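Local coordinates for zinc transport transcriptional regulator (Lactococcus lactis subsp. lactis, PDB 5YHY), which binds zinc ions and, as a winged helix-turn-helix protein of the MarR family, probably binds DNA to regulate transcription of zinc-transport genes, at residues T39-L44 with K106-H111; K82-T87 with V92-L97; L44-E49 with A58-I63. The protein carries 1 engineered substitution. All blocks are in the same frame, centred on the assembly; numbering follows the deposited sequence.

Contact 1: T39-L44 with K106-H111; sequences TQEHIL and KEHATH. With ZN (zinc ion), chain B.
Glu41 CB caps one face of the His108 imidazole, over its centre. It stands 3.6 Å from the centroid of the His108 ring, only 6° off the ring normal, a CH-pi contact. Because the Glu41 chain bends at its second torsion, the carboxylate lies beside CB, stacked against the ND1 side of the ring with the planes 17° apart; Glu41 CD comes 3.6 Å from His108 ND1, and the two groups are stacked and not hydrogen-bonded.

His108 CG lies anti to the backbone N (chi1 -160°), which carries the ring from helix 102-123 toward helix 38-49. There its NE2 binds zinc at 2.0 Å, as does NE2 of His42, also at 2.0 Å. The two imidazoles meet rim to rim, their planes oblique, each giving the metal one nitrogen. Glu24 and His112 complete the site, a four-ligand set of three imidazoles and one carboxylate that suits zinc.

Cutting the side chain of Glu41 back to an alanine here would probably strip the stacked carboxylate from His108, taking its negative charge away from beside the imidazole and leaving that part of the face less covered. Glu41 is itself a zinc ligand in another structure of this protein. Here its charge may polarise the imidazole; and since NE2 of His42 and NE2 of His108 bind one zinc, the metal ties helix 38-49 to helix 102-123.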
ATOM      1  N   THR A  39      -7.872  15.036  -3.923  1.00 23.22           N
ATOM      2  CA  THR A  39      -8.791  16.103  -3.549  1.00 21.04           C
ATOM      3  C   THR A  39      -9.283  16.834  -4.803  1.00 18.84           C
ATOM      4  O   THR A  39     -10.469  17.124  -4.940  1.00 19.62           O
ATOM      5  CB  THR A  39      -8.152  17.104  -2.567  1.00 24.08           C
ATOM      6  OG1 THR A  39      -7.890  16.440  -1.324  1.00 25.89           O
ATOM      7  CG2 THR A  39      -9.080  18.275  -2.310  1.00 23.23           C
ATOM      8  N   GLN A  40      -8.367  17.121  -5.719  1.00 21.13           N
ATOM      9  CA  GLN A  40      -8.751  17.785  -6.955  1.00 20.22           C
ATOM     10  C   GLN A  40      -9.758  16.949  -7.748  1.00 19.99           C
ATOM     11  O   GLN A  40     -10.762  17.477  -8.228  1.00 18.87           O
ATOM     12  CB  GLN A  40      -7.505  18.106  -7.790  1.00 21.79           C
ATOM     13  CG  GLN A  40      -6.647  19.168  -7.114  1.00 21.90           C
ATOM     14  CD  GLN A  40      -5.201  19.166  -7.563  1.00 27.17           C
ATOM     15  OE1 GLN A  40      -4.847  18.555  -8.571  1.00 26.59           O
ATOM     16  NE2 GLN A  40      -4.353  19.859  -6.805  1.00 27.07           N
ATOM     17  N   GLU A  41      -9.500  15.644  -7.855  1.00 20.36           N
ATOM     18  CA  GLU A  41     -10.401  14.756  -8.582  1.00 20.79           C
ATOM     19  C   GLU A  41     -11.769  14.743  -7.917  1.00 19.78           C
ATOM     20  O   GLU A  41     -12.800  14.707  -8.585  1.00 19.79           O
ATOM     21  CB  GLU A  41      -9.852  13.322  -8.615  1.00 23.24           C
ATOM     22  CG  GLU A  41      -8.526  13.153  -9.338  1.00 25.27           C
ATOM     23  CD  GLU A  41      -8.688  12.805 -10.805  1.00 28.26           C
ATOM     24  OE1 GLU A  41      -9.777  13.024 -11.367  1.00 28.27           O
ATOM     25  OE2 GLU A  41      -7.706  12.309 -11.402  1.00 31.06           O
ATOM     26  N   HIS A  42     -11.779  14.768  -6.589  1.00 18.32           N
ATOM     27  CA  HIS A  42     -13.038  14.677  -5.868  1.00 17.04           C
ATOM     28  C   HIS A  42     -13.856  15.957  -5.931  1.00 18.48           C
ATOM     29  O   HIS A  42     -15.078  15.903  -5.937  1.00 18.86           O
ATOM     30  CB  HIS A  42     -12.804  14.200  -4.441  1.00 17.82           C
ATOM     31  CG  HIS A  42     -12.179  12.848  -4.389  1.00 21.93           C
ATOM     32  ND1 HIS A  42     -11.643  12.318  -3.236  1.00 22.49           N
ATOM     33  CD2 HIS A  42     -11.980  11.921  -5.357  1.00 22.54           C
ATOM     34  CE1 HIS A  42     -11.150  11.120  -3.490  1.00 25.46           C
ATOM     35  NE2 HIS A  42     -11.337  10.858  -4.773  1.00 21.25           N
ATOM     36  N   ILE A  43     -13.182  17.101  -6.019  1.00 18.78           N
ATOM     37  CA  ILE A  43     -13.904  18.337  -6.266  1.00 20.40           C
ATOM     38  C   ILE A  43     -14.607  18.262  -7.617  1.00 18.33           C
ATOM     39  O   ILE A  43     -15.775  18.626  -7.736  1.00 18.94           O
ATOM     40  CB  ILE A  43     -12.973  19.554  -6.192  1.00 17.74           C
ATOM     41  CG1 ILE A  43     -12.553  19.775  -4.727  1.00 20.45           C
ATOM     42  CG2 ILE A  43     -13.672  20.805  -6.761  1.00 19.40           C
ATOM     43  CD1 ILE A  43     -11.655  20.966  -4.525  1.00 23.00           C
ATOM     44  N   LEU A  44     -13.913  17.751  -8.626  1.00 20.13           N
ATOM     45  CA  LEU A  44     -14.523  17.651  -9.947  1.00 20.65           C
ATOM     46  C   LEU A  44     -15.746  16.738  -9.928  1.00 18.86           C
ATOM     47  O   LEU A  44     -16.774  17.065 -10.515  1.00 19.84           O
ATOM     48  CB  LEU A  44     -13.514  17.188 -10.993  1.00 21.24           C
ATOM     49  CG  LEU A  44     -12.334  18.115 -11.260  1.00 18.53           C
ATOM     50  CD1 LEU A  44     -11.506  17.508 -12.373  1.00 20.69           C
ATOM     51  CD2 LEU A  44     -12.792  19.514 -11.653  1.00 19.62           C
ATOM     52  N   LYS A 106     -16.120  12.240 -15.057  1.00 24.64           N
ATOM     53  CA  LYS A 106     -16.839  11.018 -15.385  1.00 26.46           C
ATOM     54  C   LYS A 106     -15.917   9.819 -15.238  1.00 24.32           C
ATOM     55  O   LYS A 106     -16.325   8.790 -14.693  1.00 25.66           O
ATOM     56  CB  LYS A 106     -17.406  11.077 -16.808  1.00 26.03           C
ATOM     57  CG  LYS A 106     -18.206   9.842 -17.195  1.00 34.29           C
ATOM     58  CD  LYS A 106     -18.545   9.853 -18.683  1.00 39.01           C
ATOM     59  CE  LYS A 106     -19.071   8.498 -19.144  1.00 46.66           C
ATOM     60  NZ  LYS A 106     -19.172   8.431 -20.629  1.00 50.34           N
ATOM     61  N   GLU A 107     -14.678   9.956 -15.708  1.00 22.40           N
ATOM     62  CA  GLU A 107     -13.711   8.863 -15.628  1.00 25.71           C
ATOM     63  C   GLU A 107     -13.404   8.518 -14.184  1.00 25.63           C
ATOM     64  O   GLU A 107     -13.374   7.347 -13.812  1.00 23.97           O
ATOM     65  CB  GLU A 107     -12.407   9.198 -16.346  1.00 28.52           C
ATOM     66  CG  GLU A 107     -11.369   8.085 -16.246  1.00 34.52           C
ATOM     67  CD  GLU A 107     -10.057   8.413 -16.942  1.00 44.10           C
ATOM     68  OE1 GLU A 107     -10.045   9.293 -17.829  1.00 49.03           O
ATOM     69  OE2 GLU A 107      -9.033   7.780 -16.600  1.00 51.31           O
ATOM     70  N   HIS A 108     -13.157   9.535 -13.365  1.00 24.19           N
ATOM     71  CA  HIS A 108     -12.830   9.246 -11.976  1.00 23.14           C
ATOM     72  C   HIS A 108     -13.999   8.610 -11.236  1.00 22.65           C
ATOM     73  O   HIS A 108     -13.801   7.703 -10.422  1.00 22.43           O
ATOM     74  CB  HIS A 108     -12.354  10.491 -11.232  1.00 24.23           C
ATOM     75  CG  HIS A 108     -11.572  10.173  -9.998  1.00 22.59           C
ATOM     76  ND1 HIS A 108     -10.279   9.704 -10.045  1.00 21.28           N
ATOM     77  CD2 HIS A 108     -11.910  10.226  -8.686  1.00 21.89           C
ATOM     78  CE1 HIS A 108      -9.840   9.506  -8.813  1.00 23.98           C
ATOM     79  NE2 HIS A 108     -10.818   9.796  -7.975  1.00 22.05           N
ATOM     80  N   ALA A 109     -15.209   9.092 -11.501  1.00 21.73           N
ATOM     81  CA  ALA A 109     -16.393   8.520 -10.891  1.00 23.05           C
ATOM     82  C   ALA A 109     -16.491   7.050 -11.284  1.00 25.56           C
ATOM     83  O   ALA A 109     -16.787   6.191 -10.454  1.00 25.31           O
ATOM     84  CB  ALA A 109     -17.637   9.274 -11.320  1.00 27.42           C
ATOM     85  N   THR A 110     -16.223   6.763 -12.550  1.00 23.68           N
ATOM     86  CA  THR A 110     -16.276   5.380 -13.013  1.00 26.65           C
ATOM     87  C   THR A 110     -15.278   4.494 -12.265  1.00 24.14           C
ATOM     88  O   THR A 110     -15.603   3.355 -11.893  1.00 24.11           O
ATOM     89  CB  THR A 110     -16.042   5.283 -14.523  1.00 26.16           C
ATOM     90  OG1 THR A 110     -17.095   5.977 -15.201  1.00 28.24           O
ATOM     91  CG2 THR A 110     -16.048   3.836 -14.967  1.00 27.66           C
ATOM     92  N   HIS A 111     -14.070   5.003 -12.046  1.00 21.92           N
ATOM     93  CA  HIS A 111     -13.062   4.233 -11.323  1.00 23.14           C
ATOM     94  C   HIS A 111     -13.530   3.888  -9.913  1.00 22.46           C
ATOM     95  O   HIS A 111     -13.381   2.751  -9.464  1.00 21.41           O
ATOM     96  CB  HIS A 111     -11.732   4.977 -11.253  1.00 23.55           C
ATOM     97  CG  HIS A 111     -11.080   5.171 -12.583  1.00 26.26           C
ATOM     98  ND1 HIS A 111     -11.183   4.250 -13.602  1.00 27.13           N
ATOM     99  CD2 HIS A 111     -10.313   6.180 -13.063  1.00 30.74           C
ATOM    100  CE1 HIS A 111     -10.518   4.688 -14.657  1.00 33.47           C
ATOM    101  NE2 HIS A 111      -9.978   5.855 -14.354  1.00 33.64           N
TER
HETATM  102 ZN    ZN B 201     -10.835   9.312  -6.001  1.00 22.57          ZN

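Contact 2: K82-T87 with V92-L97; sequences KSSRAT and VVLWSL
Ser83 and Trp95 face each other as a non-hydrogen-bonded pair, the small serine lying against the broad indole. Ser83 CB sits over the face of the six-membered ring, 3.8 Å from its centroid, and Val93 CG1 lies over the same face, also toward the rim. Beyond them Arg85 pairs with Val93. The other face of the sheet carries Lys82, Ser84, Leu94 and Ser96. Here Lys82 NZ donates to Ser96 OG at 2.8 Å, reached because the lysine chain turns at its last torsion (chi4 62°). One water links Ser84 OG and Ser96 OG while donating to Lys82 O, with a weak bond to Leu94 O.

Strands 81-85 and 93-97 form the antiparallel beta hairpin that is the wing of the winged helix-turn-helix. Backbone bonds join Lys82 with Ser96 and Ser84 with Leu94, and Leu94 N to Ser84 O is short and almost straight (2.8 Å, 176°). Where the strands give way to the turn, Ala86 N still donates to Val92 O at 2.8 Å, and Ala86 CB packs 3.9 Å from Leu94 CD1.

Further out, Asn54 accepts the indole N-H of Trp95, whose side chain also packs on Leu47, Leu72 and Gln76, while Arg85 NH1 turns to the carbonyl of Glu90.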
ATOM      1  N   LYS A  82     -14.591  26.790 -13.245  1.00 20.37           N
ATOM      2  CA  LYS A  82     -14.804  28.220 -13.448  1.00 20.20           C
ATOM      3  C   LYS A  82     -15.731  28.768 -12.367  1.00 22.19           C
ATOM      4  O   LYS A  82     -16.691  28.106 -11.946  1.00 22.38           O
ATOM      5  CB  LYS A  82     -15.380  28.483 -14.846  1.00 22.00           C
ATOM      6  CG  LYS A  82     -16.682  27.733 -15.141  1.00 26.57           C
ATOM      7  CD  LYS A  82     -17.112  27.942 -16.595  1.00 30.67           C
ATOM      8  CE  LYS A  82     -18.317  27.078 -16.950  1.00 33.25           C
ATOM      9  NZ  LYS A  82     -19.518  27.402 -16.137  1.00 43.42           N
ATOM     10  N   SER A  83     -15.451  29.986 -11.918  1.00 19.51           N
ATOM     11  CA  SER A  83     -16.268  30.612 -10.901  1.00 17.76           C
ATOM     12  C   SER A  83     -17.382  31.466 -11.496  1.00 23.27           C
ATOM     13  O   SER A  83     -17.283  31.963 -12.623  1.00 21.39           O
ATOM     14  CB  SER A  83     -15.398  31.479  -9.991  1.00 21.73           C
ATOM     15  OG  SER A  83     -14.795  32.535 -10.742  1.00 20.62           O
ATOM     16  N   SER A  84     -18.434  31.630 -10.707  1.00 22.68           N
ATOM     17  CA  SER A  84     -19.560  32.481 -11.066  1.00 24.35           C
ATOM     18  C   SER A  84     -20.105  33.061  -9.775  1.00 28.40           C
ATOM     19  O   SER A  84     -19.715  32.649  -8.680  1.00 26.49           O
ATOM     20  CB  SER A  84     -20.629  31.693 -11.818  1.00 27.78           C
ATOM     21  OG  SER A  84     -21.139  30.630 -11.020  1.00 27.28           O
ATOM     22  N   ARG A  85     -20.989  34.038  -9.900  1.00 27.43           N
ATOM     23  CA  ARG A  85     -21.490  34.745  -8.743  1.00 33.23           C
ATOM     24  C   ARG A  85     -22.915  34.280  -8.503  1.00 37.40           C
ATOM     25  O   ARG A  85     -23.708  34.197  -9.438  1.00 40.38           O
ATOM     26  CB  ARG A  85     -21.451  36.252  -9.021  1.00 34.14           C
ATOM     27  CG  ARG A  85     -21.204  37.118  -7.816  1.00 36.89           C
ATOM     28  CD  ARG A  85     -21.127  38.588  -8.220  1.00 37.15           C
ATOM     29  NE  ARG A  85     -19.895  38.909  -8.940  1.00 28.05           N
ATOM     30  CZ  ARG A  85     -18.778  39.324  -8.353  1.00 30.56           C
ATOM     31  NH1 ARG A  85     -18.729  39.463  -7.033  1.00 33.99           N
ATOM     32  NH2 ARG A  85     -17.706  39.605  -9.082  1.00 26.10           N
ATOM     33  N   ALA A  86     -23.234  33.947  -7.257  1.00 41.63           N
ATOM     34  CA  ALA A  86     -24.590  33.537  -6.915  1.00 47.04           C
ATOM     35  C   ALA A  86     -25.556  34.697  -7.146  1.00 52.13           C
ATOM     36  O   ALA A  86     -25.336  35.802  -6.653  1.00 54.09           O
ATOM     37  CB  ALA A  86     -24.654  33.062  -5.469  1.00 48.62           C
ATOM     38  N   THR A  87     -26.619  34.441  -7.903  1.00 55.86           N
ATOM     39  CA  THR A  87     -27.597  35.477  -8.225  1.00 59.13           C
ATOM     40  C   THR A  87     -28.246  36.076  -6.979  1.00 60.12           C
ATOM     41  O   THR A  87     -28.632  37.247  -6.975  1.00 62.39           O
ATOM     42  CB  THR A  87     -28.698  34.953  -9.166  1.00 58.51           C
ATOM     43  OG1 THR A  87     -29.125  33.654  -8.733  1.00 64.14           O
ATOM     44  CG2 THR A  87     -28.170  34.854 -10.586  1.00 59.65           C
ATOM     45  N   VAL A  92     -21.262  35.679  -2.832  1.00 39.16           N
ATOM     46  CA  VAL A  92     -21.113  34.226  -2.863  1.00 38.71           C
ATOM     47  C   VAL A  92     -20.583  33.704  -4.202  1.00 32.40           C
ATOM     48  O   VAL A  92     -21.230  33.859  -5.233  1.00 35.95           O
ATOM     49  CB  VAL A  92     -22.437  33.521  -2.533  1.00 41.61           C
ATOM     50  CG1 VAL A  92     -22.272  32.007  -2.633  1.00 40.12           C
ATOM     51  CG2 VAL A  92     -22.912  33.924  -1.138  1.00 48.83           C
ATOM     52  N   VAL A  93     -19.409  33.074  -4.160  1.00 31.24           N
ATOM     53  CA  VAL A  93     -18.794  32.486  -5.348  1.00 27.12           C
ATOM     54  C   VAL A  93     -19.215  31.028  -5.501  1.00 26.30           C
ATOM     55  O   VAL A  93     -19.165  30.265  -4.539  1.00 24.92           O
ATOM     56  CB  VAL A  93     -17.256  32.522  -5.257  1.00 28.80           C
ATOM     57  CG1 VAL A  93     -16.636  31.875  -6.489  1.00 29.23           C
ATOM     58  CG2 VAL A  93     -16.759  33.957  -5.087  1.00 34.46           C
ATOM     59  N   LEU A  94     -19.605  30.649  -6.712  1.00 23.41           N
ATOM     60  CA  LEU A  94     -19.944  29.261  -7.026  1.00 24.22           C
ATOM     61  C   LEU A  94     -18.951  28.702  -8.034  1.00 26.08           C
ATOM     62  O   LEU A  94     -18.421  29.441  -8.870  1.00 24.76           O
ATOM     63  CB  LEU A  94     -21.349  29.185  -7.622  1.00 25.85           C
ATOM     64  CG  LEU A  94     -22.516  29.659  -6.760  1.00 31.06           C
ATOM     65  CD1 LEU A  94     -23.726  29.919  -7.640  1.00 34.18           C
ATOM     66  CD2 LEU A  94     -22.828  28.629  -5.697  1.00 27.95           C
ATOM     67  N   TRP A  95     -18.706  27.397  -7.961  1.00 21.14           N
ATOM     68  CA  TRP A  95     -17.796  26.732  -8.884  1.00 19.75           C
ATOM     69  C   TRP A  95     -18.516  25.709  -9.723  1.00 22.99           C
ATOM     70  O   TRP A  95     -19.369  24.969  -9.218  1.00 22.94           O
ATOM     71  CB  TRP A  95     -16.666  26.050  -8.111  1.00 19.38           C
ATOM     72  CG  TRP A  95     -15.829  27.037  -7.375  1.00 19.38           C
ATOM     73  CD1 TRP A  95     -15.968  27.420  -6.078  1.00 20.60           C
ATOM     74  CD2 TRP A  95     -14.743  27.805  -7.908  1.00 19.99           C
ATOM     75  NE1 TRP A  95     -15.019  28.363  -5.759  1.00 20.73           N
ATOM     76  CE2 TRP A  95     -14.253  28.614  -6.866  1.00 20.48           C
ATOM     77  CE3 TRP A  95     -14.128  27.873  -9.163  1.00 19.68           C
ATOM     78  CZ2 TRP A  95     -13.183  29.494  -7.041  1.00 22.39           C
ATOM     79  CZ3 TRP A  95     -13.066  28.735  -9.331  1.00 20.51           C
ATOM     80  CH2 TRP A  95     -12.603  29.534  -8.278  1.00 19.82           C
ATOM     81  N   SER A  96     -18.166  25.667 -11.006  1.00 21.43           N
ATOM     82  CA  SER A  96     -18.695  24.656 -11.912  1.00 21.18           C
ATOM     83  C   SER A  96     -17.601  24.071 -12.797  1.00 23.52           C
ATOM     84  O   SER A  96     -16.523  24.654 -12.944  1.00 21.60           O
ATOM     85  CB  SER A  96     -19.819  25.246 -12.765  1.00 28.78           C
ATOM     86  OG  SER A  96     -19.344  26.350 -13.502  1.00 32.87           O
ATOM     87  N   LEU A  97     -17.878  22.910 -13.386  1.00 22.80           N
ATOM     88  CA  LEU A  97     -16.948  22.293 -14.316  1.00 22.17           C
ATOM     89  C   LEU A  97     -16.894  23.079 -15.619  1.00 23.64           C
ATOM     90  O   LEU A  97     -17.891  23.659 -16.041  1.00 27.47           O
ATOM     91  CB  LEU A  97     -17.398  20.874 -14.657  1.00 25.41           C
ATOM     92  CG  LEU A  97     -17.463  19.870 -13.513  1.00 22.84           C
ATOM     93  CD1 LEU A  97     -17.760  18.501 -14.102  1.00 27.07           C
ATOM     94  CD2 LEU A  97     -16.142  19.862 -12.768  1.00 23.18           C
TER
HETATM   95  O   HOH W   1     -19.464  28.657 -11.919  1.00 28.71           O

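Contact 3: L44-E49 with A58-I63; sequences LMLLAE and AEKLKI
Segments 44-49 and 58-63, the second helical at its start, approach with their backbones well apart: the nearest alpha carbons, those of Leu46 and Lys60, are 8.1 Å from each other. They belong to helices 38-49 and 54-61 of the winged helix-turn-helix domain, and the chain after the second helix turns away at Lys62, whose positive phi of 58° takes it out of helical geometry. The backbone separation suits one side chain from each helix filling the space between.

Leu46 provides the buried, branched member of that pair. With CG anti to the backbone N (chi1 179°), it sends both methyls across to the lysine stem, where CD2 meets Lys60 CB at 3.7 Å and CD1 reaches Lys60 CG at 4.0 Å. The two side chains cross at about a right angle. Lysine suits this border position because its aliphatic base can pack on leucine while its amine lies at the exposed surface, and a bend at the second torsion (chi2 -83°) turns the rest of the chain along the gap toward Glu49. Leu46 also touches Ser52, and neighbouring Leu61 packs on Ile43 and on the zinc ligand His42.

Farther out, the opposite charges of Glu49 and Lys60 stand too far apart for a salt bridge. A water spans them, donating to Glu49 OE1 at 2.9 Å and accepting from Lys60 NZ at 3.2 Å.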
ATOM      1  N   LEU A  44     -13.913  17.751  -8.626  1.00 20.13           N
ATOM      2  CA  LEU A  44     -14.523  17.651  -9.947  1.00 20.65           C
ATOM      3  C   LEU A  44     -15.746  16.738  -9.928  1.00 18.86           C
ATOM      4  O   LEU A  44     -16.774  17.065 -10.515  1.00 19.84           O
ATOM      5  CB  LEU A  44     -13.514  17.188 -10.993  1.00 21.24           C
ATOM      6  CG  LEU A  44     -12.334  18.115 -11.260  1.00 18.53           C
ATOM      7  CD1 LEU A  44     -11.506  17.508 -12.373  1.00 20.69           C
ATOM      8  CD2 LEU A  44     -12.792  19.514 -11.653  1.00 19.62           C
ATOM      9  N   MET A  45     -15.654  15.614  -9.213  1.00 21.15           N
ATOM     10  CA  MET A  45     -16.811  14.734  -9.066  1.00 20.96           C
ATOM     11  C   MET A  45     -17.975  15.424  -8.388  1.00 18.93           C
ATOM     12  O   MET A  45     -19.126  15.231  -8.763  1.00 22.57           O
ATOM     13  CB  MET A  45     -16.452  13.463  -8.284  1.00 19.55           C
ATOM     14  CG  MET A  45     -15.687  12.449  -9.097  1.00 20.82           C
ATOM     15  SD  MET A  45     -15.299  10.941  -8.173  1.00 23.27           S
ATOM     16  CE  MET A  45     -16.921  10.404  -7.663  1.00 25.17           C
ATOM     17  N   LEU A  46     -17.680  16.217  -7.362  1.00 18.23           N
ATOM     18  CA  LEU A  46     -18.723  16.927  -6.654  1.00 18.87           C
ATOM     19  C   LEU A  46     -19.406  17.947  -7.581  1.00 20.58           C
ATOM     20  O   LEU A  46     -20.631  18.045  -7.618  1.00 22.68           O
ATOM     21  CB  LEU A  46     -18.143  17.599  -5.404  1.00 19.56           C
ATOM     22  CG  LEU A  46     -19.123  18.408  -4.570  1.00 23.46           C
ATOM     23  CD1 LEU A  46     -20.316  17.560  -4.148  1.00 31.53           C
ATOM     24  CD2 LEU A  46     -18.421  19.007  -3.348  1.00 24.82           C
ATOM     25  N   LEU A  47     -18.605  18.683  -8.346  1.00 19.93           N
ATOM     26  CA  LEU A  47     -19.143  19.731  -9.212  1.00 20.20           C
ATOM     27  C   LEU A  47     -19.942  19.161 -10.383  1.00 23.97           C
ATOM     28  O   LEU A  47     -20.839  19.826 -10.905  1.00 25.14           O
ATOM     29  CB  LEU A  47     -18.029  20.656  -9.709  1.00 20.27           C
ATOM     30  CG  LEU A  47     -17.310  21.417  -8.595  1.00 22.26           C
ATOM     31  CD1 LEU A  47     -16.293  22.362  -9.227  1.00 23.52           C
ATOM     32  CD2 LEU A  47     -18.298  22.184  -7.723  1.00 22.44           C
ATOM     33  N   ALA A  48     -19.620  17.935 -10.788  1.00 25.65           N
ATOM     34  CA  ALA A  48     -20.384  17.252 -11.834  1.00 27.57           C
ATOM     35  C   ALA A  48     -21.816  17.020 -11.360  1.00 27.84           C
ATOM     36  O   ALA A  48     -22.756  16.972 -12.154  1.00 32.71           O
ATOM     37  CB  ALA A  48     -19.722  15.925 -12.195  1.00 27.36           C
ATOM     38  N   GLU A  49     -21.962  16.881 -10.051  1.00 25.01           N
ATOM     39  CA  GLU A  49     -23.239  16.609  -9.414  1.00 28.28           C
ATOM     40  C   GLU A  49     -23.984  17.901  -9.084  1.00 33.01           C
ATOM     41  O   GLU A  49     -25.199  17.988  -9.260  1.00 33.27           O
ATOM     42  CB  GLU A  49     -22.982  15.794  -8.144  1.00 33.72           C
ATOM     43  CG  GLU A  49     -24.195  15.472  -7.312  1.00 40.43           C
ATOM     44  CD  GLU A  49     -23.815  14.691  -6.066  1.00 46.53           C
ATOM     45  OE1 GLU A  49     -23.452  15.326  -5.050  1.00 45.50           O
ATOM     46  OE2 GLU A  49     -23.855  13.445  -6.110  1.00 49.60           O
ATOM     47  N   ALA A  58     -15.987  22.053   1.191  1.00 19.79           N
ATOM     48  CA  ALA A  58     -15.341  21.670   2.443  1.00 19.98           C
ATOM     49  C   ALA A  58     -16.242  20.748   3.251  1.00 19.54           C
ATOM     50  O   ALA A  58     -15.777  19.776   3.847  1.00 20.25           O
ATOM     51  CB  ALA A  58     -14.976  22.914   3.274  1.00 18.60           C
ATOM     52  N   GLU A  59     -17.531  21.065   3.263  1.00 19.88           N
ATOM     53  CA  GLU A  59     -18.505  20.275   4.003  1.00 20.55           C
ATOM     54  C   GLU A  59     -18.582  18.860   3.430  1.00 24.14           C
ATOM     55  O   GLU A  59     -18.510  17.868   4.165  1.00 24.86           O
ATOM     56  CB  GLU A  59     -19.876  20.949   3.922  1.00 22.91           C
ATOM     57  CG  GLU A  59     -21.008  20.167   4.575  1.00 28.89           C
ATOM     58  CD  GLU A  59     -22.373  20.686   4.160  1.00 36.15           C
ATOM     59  OE1 GLU A  59     -22.690  20.617   2.955  1.00 39.77           O
ATOM     60  OE2 GLU A  59     -23.125  21.173   5.029  1.00 41.81           O
ATOM     61  N   LYS A  60     -18.740  18.773   2.115  1.00 22.02           N
ATOM     62  CA  LYS A  60     -18.987  17.493   1.452  1.00 22.88           C
ATOM     63  C   LYS A  60     -17.778  16.573   1.488  1.00 23.76           C
ATOM     64  O   LYS A  60     -17.911  15.361   1.668  1.00 26.25           O
ATOM     65  CB  LYS A  60     -19.391  17.724  -0.007  1.00 24.83           C
ATOM     66  CG  LYS A  60     -20.817  18.207  -0.203  1.00 32.13           C
ATOM     67  CD  LYS A  60     -21.789  17.037  -0.196  1.00 39.09           C
ATOM     68  CE  LYS A  60     -23.093  17.398  -0.897  1.00 45.79           C
ATOM     69  NZ  LYS A  60     -24.051  16.250  -0.907  1.00 52.00           N
ATOM     70  N   LEU A  61     -16.595  17.142   1.291  1.00 19.94           N
ATOM     71  CA  LEU A  61     -15.385  16.338   1.216  1.00 21.53           C
ATOM     72  C   LEU A  61     -14.730  16.171   2.583  1.00 22.22           C
ATOM     73  O   LEU A  61     -13.736  15.454   2.716  1.00 23.04           O
ATOM     74  CB  LEU A  61     -14.384  16.941   0.219  1.00 22.36           C
ATOM     75  CG  LEU A  61     -14.858  17.047  -1.232  1.00 24.00           C
ATOM     76  CD1 LEU A  61     -13.712  17.530  -2.105  1.00 23.64           C
ATOM     77  CD2 LEU A  61     -15.398  15.717  -1.742  1.00 27.72           C
ATOM     78  N   LYS A  62     -15.292  16.837   3.586  1.00 21.91           N
ATOM     79  CA  LYS A  62     -14.790  16.754   4.952  1.00 21.88           C
ATOM     80  C   LYS A  62     -13.335  17.191   5.044  1.00 24.62           C
ATOM     81  O   LYS A  62     -12.514  16.533   5.681  1.00 24.64           O
ATOM     82  CB  LYS A  62     -14.965  15.333   5.511  1.00 24.18           C
ATOM     83  CG  LYS A  62     -16.412  14.885   5.566  1.00 27.73           C
ATOM     84  CD  LYS A  62     -16.545  13.569   6.330  1.00 33.52           C
ATOM     85  CE  LYS A  62     -17.998  13.284   6.694  1.00 43.43           C
ATOM     86  NZ  LYS A  62     -18.810  12.934   5.503  1.00 47.33           N
ATOM     87  N   ILE A  63     -13.023  18.311   4.402  1.00 21.27           N
ATOM     88  CA  ILE A  63     -11.669  18.871   4.444  1.00 25.01           C
ATOM     89  C   ILE A  63     -11.740  20.350   4.801  1.00 22.00           C
ATOM     90  O   ILE A  63     -12.820  20.929   4.838  1.00 22.26           O
ATOM     91  CB  ILE A  63     -10.922  18.699   3.112  1.00 25.73           C
ATOM     92  CG1 ILE A  63     -11.722  19.350   1.981  1.00 22.08           C
ATOM     93  CG2 ILE A  63     -10.652  17.215   2.831  1.00 23.77           C
ATOM     94  CD1 ILE A  63     -11.086  19.194   0.600  1.00 23.30           C
TER
HETATM   95  O   HOH W   2     -22.368  14.134  -2.641  1.00 53.21           O

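Overall arrangement
Helix 38-49 is common to contacts 1 and 3, which share Leu44, and it also bears the wing of contact 2 through Leu97 CD2, 3.5 Å from Leu44 CD2. Contact 1 is the partly buried metal site, where coordination and a stacked carboxylate do the joining. Contact 3 lies about 10 Å from it between centres and sets two exposed charged residues round a buried leucine. Met45 ties the two together, its SD 3.5 Å from His108 CD2. Contact 2, farther from the chain's centre and more exposed than contact 1, relies on backbone hydrogen bonds and small polar side chains, with Trp95 turned inward to the helices.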